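Local structure of carbohydrate kinase (Agrobacterium tumefaciens, 2NWH) at residues 11-21 and 32-43; 56-67 and 81-92. The protein probably phosphorylates a sugar or related small substrate with ATP, as a carbohydrate kinase of the pfkB (ribokinase-like) family. All coordinates share one frame; numbering follows the deposited sequence. Where two conformers were deposited one is given.

Contact 1: 11-21 and 32-43; sequences GAHIDRRGMIE and GSWMEEAGGGGF. With CA (calcium ion), chain C.
The indole of Trp34 is sandwiched between Arg16 and Gly18, its neighbours on the antiparallel partner strand. The guanidinium of Arg16 lies over one face, making a cation-pi stack with planes 29° apart and Arg16 NH2 3.4 Å from Trp34 CG. Against the opposite face rests the backbone of Gly18, whose CA stands 3.7 Å from the centroid of the six-membered ring in a CH-pi contact. A bend at chi3 (67°) turns the arginine head over the ring, where Glu36 also reaches it. Arg16 and Glu36 run side by side from a non-hydrogen-bonded pair, and Arg16 NE donates to Glu36 OE2 over 2.7 Å, near the guanidinium plane but on the anti side of the carboxylate. One arginine thus serves an ion pair and a stack at once. At the inner end, the His13 ring sets a face on the Gly39-Gly40 backbone, with Gly40 N 3.3 Å from His13 NE2 but no bond between them. At the far end of the paired strands, Glu21 binds a calcium ion through both carboxylate oxygens, OE2 at 2.4 Å, while a calcium-bound water donates to Gly32 O. The hairpin 13-20/32-39 forms one side of the four-stranded sheet, a small sheet consistent with the lid of ribokinase-family kinases. Strand 94-99 pairs with the far edge of 13-20, and helix 66-77 packs against Ile14 and Ala38, near the hairpin's inner end.

Contact 2: 56-67 and 81-92; sequences VRIIAPRGGDVT and EDTPFTFLDRRT
Arg62 and Asp82 meet end-on in a two-pronged salt bridge, guanidinium and carboxylate only 12° from coplanar. Arg62 NH1 reaches Asp82 OD2 at 2.8 Å on its syn lone pair, and Arg62 NH2 reaches Asp82 OD1 at 2.9 Å, somewhat out of the carboxylate plane. The arginine chain leaves the backbone with CG anti to N (chi1 177°), then folds at chi2 and chi3, which brings its head back along the strand toward Asp82. Pro84 CB covers one guanidinium face. A water bonded to Asp82 OD1, Ile58 O and Ala60 N ties the acid to the break in strand 55-63.

Farther along, Asp65 gathers the end of segment 81-92. Asp65 OD1 accepts Thr92 OG1 at 2.6 Å, and Asp65 OD2 accepts Thr92 N at 2.8 Å, both on the syn side. Thr92 OG1 in turn receives Gly63 N, so this hydroxyl relays between backbone and carboxylate. Arg91 curls over the same acid: Asp65 OD2 sits above the guanidinium face, 3.0 Å from Arg91 NE, a salt bridge by charge alone, with no N-H aimed at it. At the other end, Arg57 NE donates to Thr83 OG1 at 2.7 Å, exactly in the guanidinium plane and nearly straight (170°).

Around these groups, backbone hydrogen bonds of a parallel pairing join the strands on both sides of the break. Helix 66-77 completes the beta-alpha-beta crossover; its Ala72 and Ala75 pack on Asp82, and Asp65 is its N-cap.

Two acids, Asp82 and Asp65, thus each face an arginine across the contact. The paired hydrogen bonds should fix the rotation of both Arg62 and Asp82, while Arg91 and the helix N terminus would probably stabilise Asp65 as an anion.

From the N terminus, strand 5-9 of the large sheet leads into segment 11-21, and contact 1 closes a ten-residue loop when segment 32-43 returns alongside it. The chain then follows helix 41-51 into segment 56-67, and contact 2 closes around helix 66-77 when segment 81-92 arrives. The two closures are in series, neither nested nor crossed. Contact 1 belongs to the small four-stranded sheet, whereas contact 2 builds the 81-87 edge of the large one. They touch through the start of helix 41-51 and the residues before strand 13-20, which pack on strand 55-63: Phe43 CA lies 3.6 Å from Ile58 CD1, and Ala12 CB lies 3.7 Å from Ala60 CB. After contact 2, strand 94-99 joins the sheet of contact 1.

Contact 1: 11-21 and 32-43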
loop_
_atom_site.group_PDB
_atom_site.type_symbol
_atom_site.label_atom_id
_atom_site.label_comp_id
_atom_site.label_asym_id
_atom_site.label_seq_id
_atom_site.Cartn_x
_atom_site.Cartn_y
_atom_site.Cartn_z
ATOM N N GLY A 11 6.661 -1.811 5.008
ATOM C CA GLY A 11 7.888 -1.354 4.440
ATOM C C GLY A 11 7.918 0.129 4.292
ATOM O O GLY A 11 6.884 0.807 4.114
ATOM N N ALA A 12 9.138 0.639 4.369
ATOM C CA ALA A 12 9.406 2.028 4.179
ATOM C C ALA A 12 10.852 2.019 3.726
ATOM O O ALA A 12 11.734 1.659 4.475
ATOM C CB ALA A 12 9.202 2.816 5.505
ATOM N N HIS A 13 11.095 2.348 2.455
ATOM C CA HIS A 13 12.460 2.212 1.891
ATOM C C HIS A 13 12.838 3.540 1.218
ATOM O O HIS A 13 11.984 4.390 0.985
ATOM C CB HIS A 13 12.573 1.017 0.887
ATOM C CG HIS A 13 11.629 1.052 -0.299
ATOM N ND1 HIS A 13 11.765 1.912 -1.371
ATOM C CD2 HIS A 13 10.596 0.241 -0.618
ATOM C CE1 HIS A 13 10.828 1.664 -2.272
ATOM N NE2 HIS A 13 10.107 0.647 -1.841
ATOM N N ILE A 14 14.123 3.673 0.901
ATOM C CA ILE A 14 14.595 4.766 0.063
ATOM C C ILE A 14 14.507 4.327 -1.413
ATOM O O ILE A 14 14.891 3.204 -1.790
ATOM C CB ILE A 14 16.013 5.244 0.499
ATOM C CG1 ILE A 14 16.397 6.604 -0.096
ATOM C CG2 ILE A 14 17.112 4.187 0.158
ATOM C CD1 ILE A 14 15.575 7.784 0.500
ATOM N N ASP A 15 13.991 5.233 -2.235
ATOM C CA ASP A 15 13.899 5.002 -3.655
ATOM C C ASP A 15 14.860 5.979 -4.315
ATOM O O ASP A 15 14.658 7.193 -4.251
ATOM C CB ASP A 15 12.464 5.238 -4.128
ATOM C CG ASP A 15 12.283 5.027 -5.613
ATOM O OD1 ASP A 15 13.076 5.567 -6.433
ATOM O OD2 ASP A 15 11.311 4.345 -5.971
ATOM N N ARG A 16 15.893 5.430 -4.946
ATOM C CA ARG A 16 16.933 6.234 -5.583
ATOM C C ARG A 16 16.890 5.966 -7.093
ATOM O O ARG A 16 16.998 4.809 -7.549
ATOM C CB ARG A 16 18.322 5.874 -4.980
ATOM C CG ARG A 16 18.377 6.116 -3.429
ATOM C CD ARG A 16 19.807 6.012 -2.842
ATOM N NE ARG A 16 20.630 7.106 -3.350
ATOM C CZ ARG A 16 21.614 6.960 -4.242
ATOM N NH1 ARG A 16 21.918 5.757 -4.717
ATOM N NH2 ARG A 16 22.275 8.032 -4.688
ATOM N N ARG A 17 16.759 7.033 -7.859
ATOM C CA ARG A 17 16.609 6.922 -9.292
ATOM C C ARG A 17 17.708 7.758 -9.952
ATOM O O ARG A 17 17.804 8.966 -9.729
ATOM C CB ARG A 17 15.211 7.408 -9.657
ATOM C CG ARG A 17 14.723 7.167 -11.091
ATOM C CD ARG A 17 13.200 7.484 -11.117
ATOM N NE ARG A 17 12.555 7.174 -12.396
ATOM C CZ ARG A 17 11.238 7.188 -12.601
ATOM N NH1 ARG A 17 10.401 7.517 -11.616
ATOM N NH2 ARG A 17 10.756 6.895 -13.806
ATOM N N GLY A 18 18.559 7.091 -10.730
ATOM C CA GLY A 18 19.643 7.741 -11.443
ATOM C C GLY A 18 19.312 7.779 -12.931
ATOM O O GLY A 18 18.960 6.750 -13.521
ATOM N N MET A 19 19.368 8.961 -13.534
ATOM C CA MET A 19 19.038 9.075 -14.923
ATOM C C MET A 19 20.260 9.518 -15.685
ATOM O O MET A 19 20.938 10.452 -15.290
ATOM C CB MET A 19 17.902 10.096 -15.141
ATOM C CG MET A 19 17.565 10.332 -16.635
ATOM S SD MET A 19 15.976 11.259 -16.870
ATOM C CE MET A 19 14.899 9.840 -16.701
ATOM N N ILE A 20 20.532 8.820 -16.772
ATOM C CA ILE A 20 21.583 9.153 -17.709
ATOM C C ILE A 20 21.251 10.466 -18.444
ATOM O O ILE A 20 20.110 10.695 -18.899
ATOM C CB ILE A 20 21.803 8.008 -18.696
ATOM C CG1 ILE A 20 22.250 6.718 -17.930
ATOM C CG2 ILE A 20 22.805 8.444 -19.791
ATOM C CD1 ILE A 20 22.130 5.389 -18.791
ATOM N N GLU A 21 22.273 11.316 -18.561
ATOM C CA GLU A 21 22.099 12.670 -19.094
ATOM C C GLU A 21 22.283 12.780 -20.596
ATOM O O GLU A 21 21.890 13.778 -21.177
ATOM C CB GLU A 21 23.037 13.634 -18.386
ATOM C CG GLU A 21 22.727 13.808 -16.949
ATOM C CD GLU A 21 23.900 14.475 -16.178
ATOM O OE1 GLU A 21 24.951 14.794 -16.782
ATOM O OE2 GLU A 21 23.741 14.672 -14.951
ATOM N N GLY A 32 25.379 10.936 -15.012
ATOM C CA GLY A 32 24.015 10.941 -14.489
ATOM C C GLY A 32 23.879 11.702 -13.197
ATOM O O GLY A 32 24.855 12.201 -12.650
ATOM N N SER A 33 22.654 11.775 -12.698
ATOM C CA SER A 33 22.387 12.434 -11.448
ATOM C C SER A 33 21.290 11.660 -10.747
ATOM O O SER A 33 20.522 10.981 -11.413
ATOM C CB SER A 33 21.937 13.877 -11.705
ATOM O OG SER A 33 20.886 13.939 -12.688
ATOM N N TRP A 34 21.243 11.749 -9.420
ATOM C CA TRP A 34 20.422 10.852 -8.573
ATOM C C TRP A 34 19.270 11.646 -7.979
ATOM O O TRP A 34 19.509 12.788 -7.518
ATOM C CB TRP A 34 21.253 10.298 -7.433
ATOM C CG TRP A 34 22.139 9.230 -7.920
ATOM C CD1 TRP A 34 23.463 9.343 -8.235
ATOM C CD2 TRP A 34 21.756 7.886 -8.224
ATOM N NE1 TRP A 34 23.944 8.141 -8.680
ATOM C CE2 TRP A 34 22.923 7.218 -8.689
ATOM C CE3 TRP A 34 20.548 7.164 -8.124
ATOM C CZ2 TRP A 34 22.915 5.860 -9.094
ATOM C CZ3 TRP A 34 20.543 5.816 -8.510
ATOM C CH2 TRP A 34 21.722 5.184 -9.022
ATOM N N MET A 35 18.050 11.104 -8.083
ATOM C CA MET A 35 16.883 11.682 -7.429
ATOM C C MET A 35 16.587 10.680 -6.278
ATOM O O MET A 35 16.641 9.475 -6.497
ATOM C CB MET A 35 15.707 11.768 -8.429
ATOM C CG MET A 35 15.881 12.802 -9.613
ATOM S SD MET A 35 14.794 12.662 -11.149
ATOM C CE MET A 35 14.922 10.911 -11.544
ATOM N N GLU A 36 16.308 11.175 -5.067
ATOM C CA GLU A 36 15.959 10.254 -3.954
ATOM C C GLU A 36 14.583 10.612 -3.375
ATOM O O GLU A 36 14.234 11.792 -3.264
ATOM C CB GLU A 36 16.950 10.328 -2.787
ATOM C CG GLU A 36 18.390 10.087 -3.042
ATOM C CD GLU A 36 19.128 9.917 -1.706
ATOM O OE1 GLU A 36 18.675 10.497 -0.678
ATOM O OE2 GLU A 36 20.148 9.203 -1.689
ATOM N N GLU A 37 13.802 9.617 -3.000
ATOM C CA GLU A 37 12.603 9.892 -2.225
ATOM C C GLU A 37 12.202 8.665 -1.452
ATOM O O GLU A 37 12.692 7.581 -1.706
ATOM C CB GLU A 37 11.446 10.320 -3.108
ATOM C CG GLU A 37 11.058 9.322 -4.156
ATOM C CD GLU A 37 10.024 9.877 -5.135
ATOM O OE1 GLU A 37 10.160 11.029 -5.656
ATOM O OE2 GLU A 37 9.079 9.117 -5.391
ATOM N N ALA A 38 11.283 8.833 -0.524
ATOM C CA ALA A 38 10.847 7.666 0.241
ATOM C C ALA A 38 9.747 6.892 -0.515
ATOM O O ALA A 38 8.971 7.457 -1.335
ATOM C CB ALA A 38 10.375 8.112 1.639
ATOM N N GLY A 39 9.676 5.601 -0.252
ATOM C CA GLY A 39 8.643 4.741 -0.820
ATOM C C GLY A 39 8.353 3.534 0.045
ATOM O O GLY A 39 8.731 3.519 1.238
ATOM N N GLY A 40 7.725 2.520 -0.557
ATOM C CA GLY A 40 7.309 1.293 0.168
ATOM C C GLY A 40 5.789 1.273 0.246
ATOM O O GLY A 40 5.150 2.313 0.497
ATOM N N GLY A 41 5.189 0.113 -0.008
ATOM C CA GLY A 41 3.718 0.026 -0.053
ATOM C C GLY A 41 3.068 0.556 1.220
ATOM O O GLY A 41 2.210 1.465 1.189
ATOM N N GLY A 42 3.476 -0.008 2.354
ATOM C CA GLY A 42 2.919 0.446 3.638
ATOM C C GLY A 42 3.172 1.911 3.900
ATOM O O GLY A 42 2.260 2.645 4.326
ATOM N N PHE A 43 4.406 2.371 3.668
ATOM C CA PHE A 43 4.719 3.771 3.903
ATOM C C PHE A 43 3.885 4.721 3.021
ATOM O O PHE A 43 3.363 5.761 3.498
ATOM C CB PHE A 43 6.194 4.020 3.567
ATOM C CG PHE A 43 6.672 5.394 3.902
ATOM C CD1 PHE A 43 6.987 5.732 5.216
ATOM C CD2 PHE A 43 6.880 6.341 2.899
ATOM C CE1 PHE A 43 7.453 7.014 5.521
ATOM C CE2 PHE A 43 7.360 7.614 3.218
ATOM C CZ PHE A 43 7.647 7.933 4.512
HETATM CA CA CA C . 25.709 15.926 -14.465
HETATM O O HOH W 1 21.196 15.665 -14.778
HETATM O O HOH W 2 26.810 13.955 -13.547
HETATM O O HOH W 3 23.582 16.825 -13.497
#

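Contact 2: 56-67 and 81-92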
loop_
_atom_site.group_PDB
_atom_site.type_symbol
_atom_site.label_atom_id
_atom_site.label_comp_id
_atom_site.label_asym_id
_atom_site.label_seq_id
_atom_site.Cartn_x
_atom_site.Cartn_y
_atom_site.Cartn_z
ATOM N N VAL A 56 -2.065 8.920 11.670
ATOM C CA VAL A 56 -1.388 7.690 11.200
ATOM C C VAL A 56 -0.034 7.562 11.858
ATOM O O VAL A 56 0.700 8.561 11.960
ATOM C CB VAL A 56 -1.238 7.624 9.650
ATOM C CG1 VAL A 56 -0.622 6.243 9.200
ATOM C CG2 VAL A 56 -2.619 7.867 8.967
ATOM N N ARG A 57 0.272 6.337 12.313
ATOM C CA ARG A 57 1.604 6.000 12.838
ATOM C C ARG A 57 2.139 4.805 12.029
ATOM O O ARG A 57 1.352 3.935 11.599
ATOM C CB ARG A 57 1.512 5.659 14.339
ATOM C CG ARG A 57 2.776 5.029 14.932
ATOM C CD ARG A 57 2.539 4.699 16.381
ATOM N NE ARG A 57 3.725 4.165 17.063
ATOM C CZ ARG A 57 3.719 3.774 18.337
ATOM N NH1 ARG A 57 2.592 3.788 19.024
ATOM N NH2 ARG A 57 4.823 3.328 18.909
ATOM N N ILE A 58 3.449 4.760 11.803
ATOM C CA ILE A 58 4.053 3.596 11.100
ATOM C C ILE A 58 5.227 3.001 11.896
ATOM O O ILE A 58 6.035 3.732 12.473
ATOM C CB ILE A 58 4.477 3.906 9.619
ATOM C CG1 ILE A 58 4.964 2.617 8.900
ATOM C CG2 ILE A 58 5.566 5.072 9.530
ATOM C CD1 ILE A 58 5.025 2.798 7.367
ATOM N N ILE A 59 5.317 1.673 11.886
ATOM C CA ILE A 59 6.465 0.952 12.428
ATOM C C ILE A 59 7.073 0.182 11.245
ATOM O O ILE A 59 6.431 -0.747 10.687
ATOM C CB ILE A 59 6.025 -0.045 13.499
ATOM C CG1 ILE A 59 5.352 0.665 14.669
ATOM C CG2 ILE A 59 7.288 -0.837 14.095
ATOM C CD1 ILE A 59 4.633 -0.376 15.643
ATOM N N ALA A 60 8.270 0.624 10.822
ATOM C CA ALA A 60 9.021 -0.070 9.776
ATOM C C ALA A 60 10.462 -0.338 10.227
ATOM O O ALA A 60 11.067 0.527 10.888
ATOM C CB ALA A 60 9.029 0.755 8.532
ATOM N N PRO A 61 11.035 -1.487 9.833
ATOM C CA PRO A 61 12.476 -1.732 10.091
ATOM C C PRO A 61 13.252 -0.589 9.455
ATOM O O PRO A 61 12.906 -0.128 8.350
ATOM C CB PRO A 61 12.747 -3.059 9.384
ATOM C CG PRO A 61 11.409 -3.807 9.495
ATOM C CD PRO A 61 10.427 -2.637 9.124
ATOM N N ARG A 62 14.228 -0.062 10.177
ATOM C CA ARG A 62 14.933 1.138 9.740
ATOM C C ARG A 62 16.418 0.956 10.075
ATOM O O ARG A 62 16.755 0.431 11.126
ATOM C CB ARG A 62 14.402 2.334 10.505
ATOM C CG ARG A 62 15.053 3.667 10.240
ATOM C CD ARG A 62 14.724 4.248 8.826
ATOM N NE ARG A 62 13.255 4.242 8.577
ATOM C CZ ARG A 62 12.372 5.082 9.130
ATOM N NH1 ARG A 62 12.741 6.061 9.959
ATOM N NH2 ARG A 62 11.079 4.930 8.852
ATOM N N GLY A 63 17.288 1.456 9.212
ATOM C CA GLY A 63 18.729 1.481 9.511
ATOM C C GLY A 63 19.206 2.681 10.329
ATOM O O GLY A 63 18.468 3.637 10.533
ATOM N N GLY A 64 20.465 2.669 10.764
ATOM C CA GLY A 64 20.990 3.808 11.484
ATOM C C GLY A 64 21.626 4.855 10.580
ATOM O O GLY A 64 22.648 5.425 10.955
ATOM N N ASP A 65 21.050 5.100 9.404
ATOM C CA ASP A 65 21.699 5.891 8.348
ATOM C C ASP A 65 20.949 7.146 7.936
ATOM O O ASP A 65 19.782 7.375 8.304
ATOM C CB ASP A 65 21.971 5.008 7.107
ATOM C CG ASP A 65 20.730 4.186 6.671
ATOM O OD1 ASP A 65 19.599 4.488 7.122
ATOM O OD2 ASP A 65 20.887 3.248 5.858
ATOM N N VAL A 66 21.612 7.968 7.128
ATOM C CA VAL A 66 20.970 9.153 6.595
ATOM C C VAL A 66 19.801 8.847 5.650
ATOM O O VAL A 66 18.865 9.649 5.558
ATOM C CB VAL A 66 21.989 10.131 5.919
ATOM C CG1 VAL A 66 21.266 11.343 5.331
ATOM C CG2 VAL A 66 23.033 10.599 6.927
ATOM N N THR A 67 19.853 7.734 4.916
ATOM C CA THR A 67 18.725 7.413 4.068
ATOM C C THR A 67 17.483 7.166 4.925
ATOM O O THR A 67 16.382 7.514 4.524
ATOM C CB THR A 67 18.995 6.243 3.121
ATOM O OG1 THR A 67 19.704 5.236 3.838
ATOM C CG2 THR A 67 19.843 6.738 1.900
ATOM N N GLU A 81 3.280 9.828 12.039
ATOM C CA GLU A 81 4.160 9.547 13.181
ATOM C C GLU A 81 5.053 8.345 12.862
ATOM O O GLU A 81 4.580 7.230 12.678
ATOM C CB GLU A 81 3.347 9.303 14.455
ATOM C CG GLU A 81 4.247 9.090 15.715
ATOM C CD GLU A 81 3.472 8.618 16.955
ATOM O OE1 GLU A 81 2.248 8.358 16.844
ATOM O OE2 GLU A 81 4.105 8.489 18.036
ATOM N N ASP A 82 6.344 8.600 12.756
ATOM C CA ASP A 82 7.340 7.581 12.396
ATOM C C ASP A 82 7.940 7.056 13.677
ATOM O O ASP A 82 8.717 7.770 14.320
ATOM C CB ASP A 82 8.484 8.211 11.614
ATOM C CG ASP A 82 9.494 7.179 11.119
ATOM O OD1 ASP A 82 9.075 6.139 10.550
ATOM O OD2 ASP A 82 10.712 7.428 11.277
ATOM N N THR A 83 7.601 5.828 14.043
ATOM C CA THR A 83 8.268 5.167 15.194
ATOM C C THR A 83 8.960 3.908 14.662
ATOM O O THR A 83 8.399 2.842 14.677
ATOM C CB THR A 83 7.268 4.846 16.369
ATOM O OG1 THR A 83 6.217 3.994 15.916
ATOM C CG2 THR A 83 6.627 6.114 16.948
ATOM N N PRO A 84 10.191 4.044 14.150
ATOM C CA PRO A 84 10.841 2.959 13.413
ATOM C C PRO A 84 11.362 1.848 14.308
ATOM O O PRO A 84 11.694 2.071 15.508
ATOM C CB PRO A 84 12.005 3.673 12.703
ATOM C CG PRO A 84 12.366 4.790 13.676
ATOM C CD PRO A 84 11.033 5.264 14.211
ATOM N N PHE A 85 11.437 0.644 13.738
ATOM C CA PHE A 85 12.143 -0.483 14.389
ATOM C C PHE A 85 13.613 -0.367 13.973
ATOM O O PHE A 85 14.060 -0.980 13.008
ATOM C CB PHE A 85 11.527 -1.849 14.009
ATOM C CG PHE A 85 11.606 -2.898 15.127
ATOM C CD1 PHE A 85 10.480 -3.646 15.473
ATOM C CD2 PHE A 85 12.797 -3.105 15.834
ATOM C CE1 PHE A 85 10.510 -4.604 16.515
ATOM C CE2 PHE A 85 12.866 -4.076 16.855
ATOM C CZ PHE A 85 11.717 -4.821 17.215
ATOM N N THR A 86 14.363 0.458 14.697
ATOM C CA THR A 86 15.740 0.878 14.293
ATOM C C THR A 86 16.799 -0.144 14.637
ATOM O O THR A 86 16.842 -0.642 15.799
ATOM C CB THR A 86 16.125 2.225 14.991
ATOM O OG1 THR A 86 15.157 3.213 14.620
ATOM C CG2 THR A 86 17.514 2.724 14.589
ATOM N N PHE A 87 17.654 -0.458 13.648
ATOM C CA PHE A 87 18.841 -1.310 13.848
ATOM C C PHE A 87 20.057 -0.517 13.448
ATOM O O PHE A 87 20.354 -0.364 12.264
ATOM C CB PHE A 87 18.760 -2.616 13.054
ATOM C CG PHE A 87 17.565 -3.414 13.407
ATOM C CD1 PHE A 87 17.586 -4.247 14.528
ATOM C CD2 PHE A 87 16.397 -3.288 12.654
ATOM C CE1 PHE A 87 16.440 -4.989 14.914
ATOM C CE2 PHE A 87 15.232 -4.048 13.005
ATOM C CZ PHE A 87 15.269 -4.874 14.145
ATOM N N LEU A 88 20.698 0.062 14.461
ATOM C CA LEU A 88 21.663 1.139 14.239
ATOM C C LEU A 88 22.861 0.706 13.406
ATOM O O LEU A 88 23.395 1.514 12.599
ATOM C CB LEU A 88 22.114 1.724 15.584
ATOM C CG LEU A 88 21.072 2.647 16.233
ATOM C CD1 LEU A 88 21.651 3.114 17.608
ATOM C CD2 LEU A 88 20.768 3.876 15.321
ATOM N N ASP A 89 23.229 -0.570 13.529
ATOM C CA ASP A 89 24.315 -1.180 12.724
ATOM C C ASP A 89 23.966 -1.464 11.249
ATOM O O ASP A 89 24.834 -1.840 10.458
ATOM C CB ASP A 89 24.770 -2.504 13.366
ATOM C CG ASP A 89 23.633 -3.508 13.540
ATOM O OD1 ASP A 89 22.584 -3.138 14.128
ATOM O OD2 ASP A 89 23.787 -4.689 13.105
ATOM N N ARG A 90 22.706 -1.313 10.860
ATOM C CA ARG A 90 22.281 -1.768 9.524
ATOM C C ARG A 90 21.869 -0.631 8.616
ATOM O O ARG A 90 21.735 0.537 9.053
ATOM C CB ARG A 90 21.124 -2.767 9.616
ATOM C CG ARG A 90 21.405 -4.078 10.443
ATOM C CD ARG A 90 22.207 -5.117 9.631
ATOM N NE ARG A 90 21.592 -5.310 8.297
ATOM C CZ ARG A 90 20.828 -6.361 7.968
ATOM N NH1 ARG A 90 20.642 -7.340 8.859
ATOM N NH2 ARG A 90 20.284 -6.462 6.754
ATOM N N ARG A 91 21.706 -0.969 7.335
ATOM C CA ARG A 91 21.267 0.017 6.325
ATOM C C ARG A 91 19.760 -0.090 6.085
ATOM O O ARG A 91 19.222 -1.189 6.067
ATOM C CB ARG A 91 21.982 -0.229 4.995
ATOM C CG ARG A 91 23.468 0.112 5.017
ATOM C CD ARG A 91 23.706 1.622 5.183
ATOM N NE ARG A 91 23.100 2.383 4.079
ATOM C CZ ARG A 91 23.223 3.690 3.885
ATOM N NH1 ARG A 91 23.953 4.423 4.714
ATOM N NH2 ARG A 91 22.627 4.264 2.851
ATOM N N THR A 92 19.125 1.052 5.842
ATOM C CA THR A 92 17.701 1.120 5.522
ATOM C C THR A 92 17.472 0.457 4.142
ATOM O O THR A 92 18.298 0.603 3.209
ATOM C CB THR A 92 17.245 2.619 5.582
ATOM O OG1 THR A 92 17.405 3.123 6.929
ATOM C CG2 THR A 92 15.820 2.834 5.080
HETATM O O HOH W 4 8.685 3.548 11.242
HETATM O O HOH W 5 19.940 2.897 2.705
HETATM O O HOH W 6 22.809 7.194 4.216
#